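Local coordinates for protein pyruvate kinase (Pyrobaculum aerophilum, PDB 3QTG) that catalyses the last step of glycolysis, the interconversion of phosphoenolpyruvate plus ADP with pyruvate plus ATP, using a divalent metal cation, at residues A[140-145]-A[154-159]; A[124-129]-A[144-149]; A[290-295]-A[322-327]; A[171-176]-A[231-236]. One frame throughout, in Å; residues are numbered along the deposited sequence.

From the N terminus, interaction 2 comes first: it joins the chain just after helix 120-125 to the far end of strand 139-146. Interaction 1 opens before interaction 2 has closed, so the two loops interleave, sharing Thr144 and Asn145; it closes the hairpin of strands 139-146 and 150-155. Both belong to the small beta domain inserted in the barrel. Interaction 4 follows in series, bringing the returning chain at 171-176 against helix 234-238 after barrel strand 226-231. It meets interaction 2 through Lys172 and Glu127. Interaction 3 comes last, joining the loops after barrel strands 284-287 and 318-321, with its nearest atoms about 10 Å from interaction 4.

Interaction 1: A[140-145]-A[154-159]; sequences RLKVTN and VAESSG
Arg140 and Glu156 face each other across the open end of an antiparallel hairpin and form a salt bridge, Arg140 NH1 to Glu156 OE1 at 2.5 Å. The carboxylate oxygen meets the guanidinium at its edge and only 5° from its plane, whereas NH1 reaches the syn side of OE1 with the two flat groups turned 47° apart. Glu156 runs extended beyond CG, while the arginine turns back through a bend at chi3 (90°), which brings NH1 alongside Glu156 OE1. The bridge is bent and unusually short, so its exact spacing is doubtful. The same pair is held through the main chain by a nearly straight bond, Glu156 N to Arg140 O at 3.0 Å. The other carboxylate oxygen, Glu156 OE2, rests against the aliphatic Lys142 CG at 3.7 Å. Lys142 and Val154 form the hydrogen-bonded pair: Lys142 N gives to Val154 O at 2.8 Å and Val154 N to Lys142 O at 2.7 Å. On this same side, the methyls Thr144 CG2 and Val154 CG2 meet at 3.7 Å, their side chains crossing at about a right angle. On the other face, in the non-hydrogen-bonded pair, Leu141 CD1 lies 3.9 Å from Ala155 CB. Strand 131-134 flanks strand 139-146 and strand 101-106 flanks strand 150-155, with Leu141 touching Met134 and Val102; Arg140 also bridges to Glu170, beyond strand 167-169.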
loop_
_atom_site.group_PDB
_atom_site.type_symbol
_atom_site.label_atom_id
_atom_site.label_comp_id
_atom_site.label_asym_id
_atom_site.label_seq_id
_atom_site.Cartn_x
_atom_site.Cartn_y
_atom_site.Cartn_z
ATOM N N ARG A 140 38.253 -35.967 1.733
ATOM C CA ARG A 140 37.048 -36.228 2.497
ATOM C C ARG A 140 37.115 -37.645 3.033
ATOM O O ARG A 140 37.601 -38.549 2.360
ATOM C CB ARG A 140 35.796 -36.056 1.641
ATOM C CG ARG A 140 35.810 -34.798 0.785
ATOM C CD ARG A 140 34.703 -34.806 -0.263
ATOM N NE ARG A 140 33.496 -34.189 0.282
ATOM C CZ ARG A 140 32.465 -34.882 0.718
ATOM N NH1 ARG A 140 32.507 -36.187 0.641
ATOM N NH2 ARG A 140 31.401 -34.282 1.210
ATOM N N LEU A 141 36.642 -37.815 4.263
ATOM C CA LEU A 141 36.609 -39.124 4.896
ATOM C C LEU A 141 35.233 -39.323 5.510
ATOM O O LEU A 141 34.757 -38.470 6.255
ATOM C CB LEU A 141 37.668 -39.278 6.005
ATOM C CG LEU A 141 39.172 -38.942 6.092
ATOM C CD1 LEU A 141 40.144 -40.145 5.832
ATOM C CD2 LEU A 141 39.613 -37.643 5.394
ATOM N N LYS A 142 34.626 -40.468 5.216
ATOM C CA LYS A 142 33.280 -40.781 5.683
ATOM C C LYS A 142 33.393 -41.556 7.003
ATOM O O LYS A 142 33.971 -42.632 7.029
ATOM C CB LYS A 142 32.581 -41.667 4.646
ATOM C CG LYS A 142 31.191 -41.264 4.253
ATOM C CD LYS A 142 30.274 -40.906 5.401
ATOM C CE LYS A 142 28.960 -40.353 4.832
ATOM N NZ LYS A 142 28.204 -41.411 4.102
ATOM N N VAL A 143 32.829 -41.022 8.079
ATOM C CA VAL A 143 32.892 -41.659 9.408
ATOM C C VAL A 143 32.007 -42.926 9.536
ATOM O O VAL A 143 30.787 -42.883 9.380
ATOM C CB VAL A 143 32.593 -40.649 10.541
ATOM C CG1 VAL A 143 32.698 -41.304 11.924
ATOM C CG2 VAL A 143 33.533 -39.445 10.441
ATOM N N THR A 144 32.650 -44.045 9.861
ATOM C CA THR A 144 32.005 -45.354 9.868
ATOM C C THR A 144 31.853 -45.985 11.256
ATOM O O THR A 144 31.101 -46.946 11.437
ATOM C CB THR A 144 32.781 -46.328 8.974
ATOM O OG1 THR A 144 34.154 -46.367 9.391
ATOM C CG2 THR A 144 32.682 -45.905 7.502
ATOM N N ASN A 145 32.583 -45.454 12.226
ATOM C CA ASN A 145 32.499 -45.930 13.598
ATOM C C ASN A 145 33.169 -44.910 14.494
ATOM O O ASN A 145 34.100 -44.228 14.057
ATOM C CB ASN A 145 33.160 -47.315 13.759
ATOM C CG ASN A 145 32.630 -48.077 14.959
ATOM O OD1 ASN A 145 31.680 -47.646 15.611
ATOM N ND2 ASN A 145 33.242 -49.212 15.258
ATOM N N VAL A 154 36.364 -43.666 6.303
ATOM C CA VAL A 154 36.842 -44.204 5.033
ATOM C C VAL A 154 37.201 -43.048 4.123
ATOM O O VAL A 154 36.367 -42.160 3.885
ATOM C CB VAL A 154 35.761 -45.106 4.338
ATOM C CG1 VAL A 154 36.167 -45.472 2.899
ATOM C CG2 VAL A 154 35.512 -46.369 5.148
ATOM N N ALA A 155 38.428 -43.069 3.608
ATOM C CA ALA A 155 38.903 -42.057 2.698
ATOM C C ALA A 155 38.207 -42.208 1.333
ATOM O O ALA A 155 38.141 -43.306 0.769
ATOM C CB ALA A 155 40.389 -42.156 2.550
ATOM N N GLU A 156 37.665 -41.096 0.842
ATOM C CA GLU A 156 36.968 -41.058 -0.431
ATOM C C GLU A 156 37.957 -40.867 -1.579
ATOM O O GLU A 156 37.614 -41.105 -2.727
ATOM C CB GLU A 156 35.885 -39.976 -0.412
ATOM C CG GLU A 156 34.800 -40.270 0.608
ATOM C CD GLU A 156 33.724 -39.190 0.708
ATOM O OE1 GLU A 156 33.601 -38.321 -0.196
ATOM O OE2 GLU A 156 32.979 -39.219 1.713
ATOM N N SER A 157 39.191 -40.470 -1.249
ATOM C CA SER A 157 40.290 -40.412 -2.210
ATOM C C SER A 157 41.645 -40.569 -1.506
ATOM O O SER A 157 41.711 -40.632 -0.277
ATOM C CB SER A 157 40.237 -39.111 -3.030
ATOM O OG SER A 157 40.404 -37.982 -2.195
ATOM N N SER A 158 42.707 -40.676 -2.300
ATOM C CA SER A 158 44.081 -40.707 -1.818
ATOM C C SER A 158 44.557 -39.333 -1.360
ATOM O O SER A 158 44.018 -38.309 -1.772
ATOM C CB SER A 158 45.011 -41.223 -2.908
ATOM O OG SER A 158 45.004 -42.631 -2.925
ATOM N N GLY A 159 45.582 -39.316 -0.516
ATOM C CA GLY A 159 46.048 -38.075 0.071
ATOM C C GLY A 159 47.114 -38.314 1.117
ATOM O O GLY A 159 47.353 -39.447 1.537
#

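Interaction 2: A[124-129]-A[144-149]; sequences SAVEQN and TNTGSD
Gln128 and Thr144 are the closest CA pair, 5.5 Å apart, where the chain leaving helix 120-125 passes the end of strand 139-146 in the small beta domain. That strand end carries a classic beta bulge, in which Thr144 and Asn145 together face Glu152 on the partner strand. Val126 is the first residue to leave helical backbone angles, and the chain then runs on without regular structure through Asn129, whose backbone bonds to Val143. Between the two segments themselves the contact is all van der Waals packing. Gln128 carries it from one end: its CG stands anti to the backbone N (chi1 -152°) and the chain continues extended, which brings the amide up to the Thr144 carbonyl. Gln128 CG is 3.8 Å from Thr144 O and Gln128 CD 3.7 Å, while Gln128 OE1 and NE2 are each 4.0 Å from that oxygen, so Thr144 O sits over the flat face of the Gln128 amide, equally far from its two ends. At the other end Thr146 turns its methyl inward. Thr146 CG2 sits beside the backbone N and anti to the carbonyl carbon, and this directs the methyl into the bend made by Val126, Glu127 and Gln128. Glu127 starts away from the strand, and its carboxylate forms a salt bridge with Lys172. The methyl of Thr146 is thus left touching main chain and valine alike: Thr146 CG2 is 4.1 Å from Gln128 N and 4.3 Å from Val126 CG1.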
loop_
_atom_site.group_PDB
_atom_site.type_symbol
_atom_site.label_atom_id
_atom_site.label_comp_id
_atom_site.label_asym_id
_atom_site.label_seq_id
_atom_site.Cartn_x
_atom_site.Cartn_y
_atom_site.Cartn_z
ATOM N N SER A 124 33.712 -34.907 20.355
ATOM C CA SER A 124 32.334 -34.559 20.722
ATOM C C SER A 124 31.464 -34.146 19.534
ATOM O O SER A 124 30.262 -34.341 19.579
ATOM C CB SER A 124 32.314 -33.445 21.757
ATOM O OG SER A 124 33.079 -33.829 22.880
ATOM N N ALA A 125 32.061 -33.580 18.488
ATOM C CA ALA A 125 31.313 -33.090 17.322
ATOM C C ALA A 125 30.958 -34.177 16.285
ATOM O O ALA A 125 30.003 -34.018 15.517
ATOM C CB ALA A 125 32.075 -31.948 16.647
ATOM N N VAL A 126 31.729 -35.265 16.256
ATOM C CA VAL A 126 31.629 -36.273 15.204
ATOM C C VAL A 126 30.646 -37.407 15.533
ATOM O O VAL A 126 30.678 -37.987 16.630
ATOM C CB VAL A 126 33.039 -36.867 14.817
ATOM C CG1 VAL A 126 32.895 -38.071 13.880
ATOM C CG2 VAL A 126 33.929 -35.805 14.167
ATOM N N GLU A 127 29.782 -37.706 14.560
ATOM C CA GLU A 127 28.880 -38.859 14.601
ATOM C C GLU A 127 29.103 -39.723 13.361
ATOM O O GLU A 127 29.688 -39.278 12.366
ATOM C CB GLU A 127 27.411 -38.404 14.621
ATOM C CG GLU A 127 27.040 -37.509 15.782
ATOM C CD GLU A 127 25.639 -36.926 15.629
ATOM O OE1 GLU A 127 25.427 -36.059 14.740
ATOM O OE2 GLU A 127 24.739 -37.351 16.403
ATOM N N GLN A 128 28.597 -40.949 13.417
ATOM C CA GLN A 128 28.574 -41.825 12.247
ATOM C C GLN A 128 27.896 -41.173 11.045
ATOM O O GLN A 128 26.852 -40.544 11.180
ATOM C CB GLN A 128 27.873 -43.127 12.577
ATOM C CG GLN A 128 28.381 -44.273 11.737
ATOM C CD GLN A 128 27.717 -45.560 12.089
ATOM O OE1 GLN A 128 27.647 -45.937 13.259
ATOM N NE2 GLN A 128 27.201 -46.252 11.076
ATOM N N ASN A 129 28.517 -41.335 9.878
ATOM C CA ASN A 129 28.085 -40.736 8.596
ATOM C C ASN A 129 28.435 -39.268 8.387
ATOM O O ASN A 129 28.140 -38.727 7.329
ATOM C CB ASN A 129 26.596 -40.988 8.280
ATOM C CG ASN A 129 26.251 -42.462 8.275
ATOM O OD1 ASN A 129 25.434 -42.923 9.083
ATOM N ND2 ASN A 129 26.897 -43.224 7.389
ATOM N N THR A 144 32.650 -44.045 9.861
ATOM C CA THR A 144 32.005 -45.354 9.868
ATOM C C THR A 144 31.853 -45.985 11.256
ATOM O O THR A 144 31.101 -46.946 11.437
ATOM C CB THR A 144 32.781 -46.328 8.974
ATOM O OG1 THR A 144 34.154 -46.367 9.391
ATOM C CG2 THR A 144 32.682 -45.905 7.502
ATOM N N ASN A 145 32.583 -45.454 12.226
ATOM C CA ASN A 145 32.499 -45.930 13.598
ATOM C C ASN A 145 33.169 -44.910 14.494
ATOM O O ASN A 145 34.100 -44.228 14.057
ATOM C CB ASN A 145 33.160 -47.315 13.759
ATOM C CG ASN A 145 32.630 -48.077 14.959
ATOM O OD1 ASN A 145 31.680 -47.646 15.611
ATOM N ND2 ASN A 145 33.242 -49.212 15.258
ATOM N N THR A 146 32.675 -44.806 15.730
ATOM C CA THR A 146 33.181 -43.868 16.745
ATOM C C THR A 146 33.230 -44.589 18.083
ATOM O O THR A 146 32.477 -45.526 18.313
ATOM C CB THR A 146 32.279 -42.606 16.896
ATOM O OG1 THR A 146 31.028 -42.977 17.488
ATOM C CG2 THR A 146 31.991 -41.940 15.549
ATOM N N GLY A 147 34.111 -44.146 18.972
ATOM C CA GLY A 147 34.297 -44.812 20.258
ATOM C C GLY A 147 34.521 -43.805 21.362
ATOM O O GLY A 147 34.017 -42.685 21.297
ATOM N N SER A 148 35.270 -44.200 22.384
ATOM C CA SER A 148 35.540 -43.306 23.508
ATOM C C SER A 148 36.205 -42.035 22.946
ATOM O O SER A 148 35.534 -41.011 22.676
ATOM C CB SER A 148 36.423 -44.022 24.544
ATOM O OG SER A 148 36.470 -43.332 25.784
ATOM N N ASP A 149 37.513 -42.125 22.724
ATOM C CA ASP A 149 38.281 -40.992 22.203
ATOM C C ASP A 149 38.896 -41.386 20.852
ATOM O O ASP A 149 40.088 -41.223 20.617
ATOM C CB ASP A 149 39.351 -40.599 23.232
ATOM C CG ASP A 149 38.759 -39.974 24.488
ATOM O OD1 ASP A 149 37.853 -39.098 24.377
ATOM O OD2 ASP A 149 39.209 -40.339 25.599
#

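Interaction 3: A[290-295]-A[322-327]; sequences LLDSMQ and TNETAS
Glu324 reaches across from helix 323-326 to grip the main chain at Leu290 and Leu291, and its carboxylate accounts for both direct hydrogen bonds between 290-295 and 322-327. Starting at the root, Glu324 CB lies 4.1 Å from Leu291 O. The next carbon is closer: Glu324 CG packs at 3.2 Å from the same Leu291 O and also lies against the CB of Leu291. A bend at chi2 (96°) then swings the carboxylate from the helix toward the loop. At the tip, Glu324 OE2 accepts twice, from Leu291 N at 3.0 Å through its anti lone pair in a fairly straight bond (167°), and from Leu290 N at 3.2 Å, which meets it nearly along the C-O direction. Glu324 OE1 turns back to its own segment and takes the N-H of Thr322 at 2.7 Å, from the syn side. Three backbone N-H groups therefore fix the rotation of this buried carboxylate, and they would probably help to stabilise negative charge on Glu324, with Asp292 OD1 nearby. Beside it, the Gln295 amide lies against Asn323, with Gln295 OE1 3.6 Å from Asn323 CB and the two amide planes only 22° apart. A water joins the carbonyls of Met294 and Glu324. In the barrel these are the loops that follow strands 284-287 and 318-321, close to Thr288 of the probable substrate site; Leu291 and Met294 pack on helix 331-343, Leu291 also meets helix 302-313, and Thr325 and Ala326 lie on strand 18-22.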
loop_
_atom_site.group_PDB
_atom_site.type_symbol
_atom_site.label_atom_id
_atom_site.label_comp_id
_atom_site.label_asym_id
_atom_site.label_seq_id
_atom_site.Cartn_x
_atom_site.Cartn_y
_atom_site.Cartn_z
ATOM N N LEU A 290 35.038 -13.799 -4.919
ATOM C CA LEU A 290 34.347 -12.830 -5.754
ATOM C C LEU A 290 34.958 -12.783 -7.151
ATOM O O LEU A 290 34.238 -12.836 -8.149
ATOM C CB LEU A 290 34.320 -11.448 -5.079
ATOM C CG LEU A 290 33.465 -11.364 -3.808
ATOM C CD1 LEU A 290 33.862 -10.170 -2.989
ATOM C CD2 LEU A 290 31.939 -11.386 -4.083
ATOM N N LEU A 291 36.289 -12.666 -7.212
ATOM C CA LEU A 291 37.014 -12.576 -8.479
ATOM C C LEU A 291 38.141 -13.598 -8.480
ATOM O O LEU A 291 39.275 -13.325 -8.888
ATOM C CB LEU A 291 37.531 -11.148 -8.716
ATOM C CG LEU A 291 36.479 -10.027 -8.807
ATOM C CD1 LEU A 291 37.128 -8.649 -8.847
ATOM C CD2 LEU A 291 35.570 -10.216 -10.025
ATOM N N ASP A 292 37.798 -14.798 -8.028
ATOM C CA ASP A 292 38.771 -15.841 -7.772
ATOM C C ASP A 292 39.653 -16.231 -8.973
ATOM O O ASP A 292 40.861 -16.405 -8.810
ATOM C CB ASP A 292 38.093 -17.065 -7.166
ATOM C CG ASP A 292 38.925 -17.687 -6.072
ATOM O OD1 ASP A 292 39.341 -16.946 -5.142
ATOM O OD2 ASP A 292 39.179 -18.914 -6.159
ATOM N N SER A 293 39.062 -16.349 -10.165
ATOM C CA SER A 293 39.834 -16.693 -11.359
ATOM C C SER A 293 40.971 -15.692 -11.614
ATOM O O SER A 293 41.938 -16.001 -12.319
ATOM C CB SER A 293 38.933 -16.792 -12.593
ATOM O OG SER A 293 38.635 -15.501 -13.093
ATOM N N MET A 294 40.868 -14.509 -11.018
ATOM C CA MET A 294 41.817 -13.427 -11.289
ATOM C C MET A 294 43.179 -13.577 -10.603
ATOM O O MET A 294 44.079 -12.759 -10.816
ATOM C CB MET A 294 41.193 -12.069 -10.979
ATOM C CG MET A 294 40.096 -11.683 -11.947
ATOM S SD MET A 294 39.707 -9.934 -11.830
ATOM C CE MET A 294 41.100 -9.209 -12.698
ATOM N N GLN A 295 43.320 -14.613 -9.784
ATOM C CA GLN A 295 44.623 -15.010 -9.252
ATOM C C GLN A 295 45.574 -15.389 -10.400
ATOM O O GLN A 295 46.789 -15.188 -10.294
ATOM C CB GLN A 295 44.485 -16.186 -8.274
ATOM C CG GLN A 295 43.722 -15.856 -7.004
ATOM C CD GLN A 295 43.665 -17.032 -6.054
ATOM O OE1 GLN A 295 44.657 -17.363 -5.407
ATOM N NE2 GLN A 295 42.495 -17.660 -5.950
ATOM N N THR A 322 40.043 -11.211 -1.230
ATOM C CA THR A 322 41.016 -11.859 -0.362
ATOM C C THR A 322 42.251 -12.313 -1.148
ATOM O O THR A 322 43.147 -11.499 -1.374
ATOM C CB THR A 322 40.369 -12.954 0.526
ATOM O OG1 THR A 322 39.619 -13.857 -0.291
ATOM C CG2 THR A 322 39.410 -12.301 1.526
ATOM N N ASN A 323 42.291 -13.579 -1.574
ATOM C CA ASN A 323 43.427 -14.133 -2.339
ATOM C C ASN A 323 43.742 -13.385 -3.611
ATOM O O ASN A 323 44.920 -13.285 -4.001
ATOM C CB ASN A 323 43.158 -15.572 -2.715
ATOM C CG ASN A 323 42.752 -16.414 -1.535
ATOM O OD1 ASN A 323 41.656 -16.981 -1.526
ATOM N ND2 ASN A 323 43.620 -16.502 -0.530
ATOM N N GLU A 324 42.680 -12.887 -4.258
ATOM C CA GLU A 324 42.733 -12.131 -5.513
ATOM C C GLU A 324 43.746 -11.001 -5.454
ATOM O O GLU A 324 44.330 -10.623 -6.474
ATOM C CB GLU A 324 41.357 -11.506 -5.843
ATOM C CG GLU A 324 40.200 -12.473 -5.986
ATOM C CD GLU A 324 39.372 -12.647 -4.721
ATOM O OE1 GLU A 324 39.937 -12.592 -3.604
ATOM O OE2 GLU A 324 38.142 -12.856 -4.841
ATOM N N THR A 325 43.922 -10.434 -4.266
ATOM C CA THR A 325 44.863 -9.334 -4.070
ATOM C C THR A 325 46.043 -9.717 -3.164
ATOM O O THR A 325 47.144 -9.198 -3.327
ATOM C CB THR A 325 44.151 -8.054 -3.531
ATOM O OG1 THR A 325 43.606 -8.308 -2.230
ATOM C CG2 THR A 325 43.024 -7.592 -4.491
ATOM N N ALA A 326 45.809 -10.634 -2.225
ATOM C CA ALA A 326 46.816 -11.010 -1.241
ATOM C C ALA A 326 47.987 -11.780 -1.875
ATOM O O ALA A 326 49.151 -11.453 -1.631
ATOM C CB ALA A 326 46.192 -11.822 -0.106
ATOM N N SER A 327 47.668 -12.773 -2.705
ATOM C CA SER A 327 48.659 -13.737 -3.187
ATOM C C SER A 327 48.623 -13.965 -4.696
ATOM O O SER A 327 49.494 -14.642 -5.242
ATOM C CB SER A 327 48.479 -15.070 -2.449
ATOM O OG SER A 327 47.135 -15.522 -2.525
HETATM O O HOH W 1 45.381 -11.784 -8.710
#

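Interaction 4: A[171-176]-A[231-236]; sequences GKDYDI and IETKGA
Asp173 faces Gly235 with their CA atoms 6.0 Å apart, in a contact where an irregular chain, 171-176, passes the first turn of helix 234-238. The aspartate points its carboxylate at the helix start, and both of its oxygens are engaged there. Asp173 OD1 accepts the hydroxyl of Thr233, OG1 to OD1 being 2.6 Å, on the syn side and 22° out of the carboxylate plane. Asp173 OD2 accepts from Gly235 N at 3.0 Å in a bent bond (134°), again on the syn side. It also takes a hydrogen bond from a water at 2.8 Å from OD2, and that water accepts from Lys234 N at 3.0 Å. Thr233 is the N-cap residue: with OG1 lodged between its backbone N and carbonyl carbon (chi1 69°), the hydroxyl accepts from Ala236 N, which lies 3.1 Å from Thr233 OG1. The hydroxyl thus donates to the aspartate while capping the helix, and the bond to Asp173 probably helps to fix its rotation. Gly235 lacks a side chain, and this lets the carboxylate lie close to the backbone. Beside the polar cluster, Lys234 bends at chi3 over the backbone of Gly171, its CD 3.6 Å from Gly171 O, and its ammonium goes on to a cation-pi contact with Tyr261. The arrangement is a helix N-terminus capped by Thr233 and supported by a carboxylate, just after barrel strand 226-231, next to Glu232, which is probably a magnesium ligand, at the C-terminal mouth of the TIM barrel where the active site of pyruvate kinases lies.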
loop_
_atom_site.group_PDB
_atom_site.type_symbol
_atom_site.label_atom_id
_atom_site.label_comp_id
_atom_site.label_asym_id
_atom_site.label_seq_id
_atom_site.Cartn_x
_atom_site.Cartn_y
_atom_site.Cartn_z
ATOM N N GLY A 171 29.438 -29.424 8.100
ATOM C CA GLY A 171 28.156 -29.109 8.744
ATOM C C GLY A 171 28.104 -29.187 10.263
ATOM O O GLY A 171 27.016 -29.109 10.844
ATOM N N LYS A 172 29.264 -29.342 10.913
ATOM C CA LYS A 172 29.344 -29.385 12.379
ATOM C C LYS A 172 30.236 -28.284 12.912
ATOM O O LYS A 172 31.252 -27.953 12.316
ATOM C CB LYS A 172 29.868 -30.738 12.901
ATOM C CG LYS A 172 29.013 -31.949 12.584
ATOM C CD LYS A 172 27.733 -31.983 13.391
ATOM C CE LYS A 172 26.902 -33.195 13.011
ATOM N NZ LYS A 172 27.359 -34.420 13.741
ATOM N N ASP A 173 29.839 -27.723 14.043
ATOM C CA ASP A 173 30.634 -26.738 14.759
ATOM C C ASP A 173 31.372 -27.371 15.932
ATOM O O ASP A 173 30.838 -28.246 16.615
ATOM C CB ASP A 173 29.727 -25.639 15.304
ATOM C CG ASP A 173 29.116 -24.791 14.213
ATOM O OD1 ASP A 173 29.280 -23.550 14.300
ATOM O OD2 ASP A 173 28.487 -25.353 13.280
ATOM N N TYR A 174 32.593 -26.917 16.168
ATOM C CA TYR A 174 33.323 -27.310 17.365
ATOM C C TYR A 174 32.989 -26.458 18.607
ATOM O O TYR A 174 33.026 -25.229 18.557
ATOM C CB TYR A 174 34.819 -27.219 17.114
ATOM C CG TYR A 174 35.375 -28.080 16.000
ATOM C CD1 TYR A 174 35.034 -29.437 15.871
ATOM C CD2 TYR A 174 36.285 -27.540 15.103
ATOM C CE1 TYR A 174 35.581 -30.214 14.836
ATOM C CE2 TYR A 174 36.830 -28.292 14.093
ATOM C CZ TYR A 174 36.488 -29.629 13.972
ATOM O OH TYR A 174 37.061 -30.346 12.958
ATOM N N ASP A 175 32.720 -27.110 19.731
ATOM C CA ASP A 175 32.512 -26.395 20.983
ATOM C C ASP A 175 33.851 -26.059 21.664
ATOM O O ASP A 175 34.283 -26.733 22.600
ATOM C CB ASP A 175 31.597 -27.208 21.904
ATOM C CG ASP A 175 31.326 -26.512 23.226
ATOM O OD1 ASP A 175 31.487 -25.274 23.319
ATOM O OD2 ASP A 175 30.946 -27.214 24.190
ATOM N N ILE A 176 34.507 -25.006 21.186
ATOM C CA ILE A 176 35.794 -24.587 21.744
ATOM C C ILE A 176 35.708 -23.219 22.456
ATOM O O ILE A 176 35.264 -22.223 21.863
ATOM C CB ILE A 176 36.907 -24.550 20.664
ATOM C CG1 ILE A 176 37.184 -25.954 20.114
ATOM C CG2 ILE A 176 38.192 -23.970 21.235
ATOM C CD1 ILE A 176 37.911 -25.947 18.767
ATOM N N ILE A 231 30.226 -14.829 9.487
ATOM C CA ILE A 231 29.292 -15.946 9.536
ATOM C C ILE A 231 29.907 -17.035 8.640
ATOM O O ILE A 231 29.943 -16.902 7.410
ATOM C CB ILE A 231 27.873 -15.514 9.098
ATOM C CG1 ILE A 231 27.442 -14.235 9.858
ATOM C CG2 ILE A 231 26.872 -16.641 9.295
ATOM C CD1 ILE A 231 27.190 -14.404 11.367
ATOM N N GLU A 232 30.410 -18.083 9.292
ATOM C CA GLU A 232 31.313 -19.057 8.675
ATOM C C GLU A 232 30.779 -20.478 8.755
ATOM O O GLU A 232 31.270 -21.365 8.062
ATOM C CB GLU A 232 32.694 -19.028 9.366
ATOM C CG GLU A 232 33.602 -17.903 8.964
ATOM C CD GLU A 232 34.668 -17.610 10.008
ATOM O OE1 GLU A 232 35.862 -17.565 9.657
ATOM O OE2 GLU A 232 34.324 -17.434 11.190
ATOM N N THR A 233 29.779 -20.714 9.592
ATOM C CA THR A 233 29.357 -22.084 9.860
ATOM C C THR A 233 27.864 -22.229 9.970
ATOM O O THR A 233 27.129 -21.255 10.145
ATOM C CB THR A 233 29.923 -22.608 11.186
ATOM O OG1 THR A 233 29.306 -21.912 12.276
ATOM C CG2 THR A 233 31.457 -22.486 11.255
ATOM N N LYS A 234 27.428 -23.474 9.913
ATOM C CA LYS A 234 26.036 -23.818 10.127
ATOM C C LYS A 234 25.515 -23.322 11.490
ATOM O O LYS A 234 24.371 -22.867 11.601
ATOM C CB LYS A 234 25.884 -25.334 9.986
ATOM C CG LYS A 234 24.501 -25.823 9.711
ATOM C CD LYS A 234 24.553 -27.226 9.105
ATOM C CE LYS A 234 24.205 -27.200 7.626
ATOM N NZ LYS A 234 24.307 -28.560 7.010
ATOM N N GLY A 235 26.358 -23.406 12.518
ATOM C CA GLY A 235 25.989 -22.987 13.872
ATOM C C GLY A 235 25.775 -21.491 13.964
ATOM O O GLY A 235 24.894 -21.028 14.691
ATOM N N ALA A 236 26.578 -20.736 13.215
ATOM C CA ALA A 236 26.383 -19.279 13.088
ATOM C C ALA A 236 25.067 -18.947 12.358
ATOM O O ALA A 236 24.301 -18.066 12.786
ATOM C CB ALA A 236 27.577 -18.646 12.370
HETATM O O HOH W 2 28.939 -25.964 10.612
#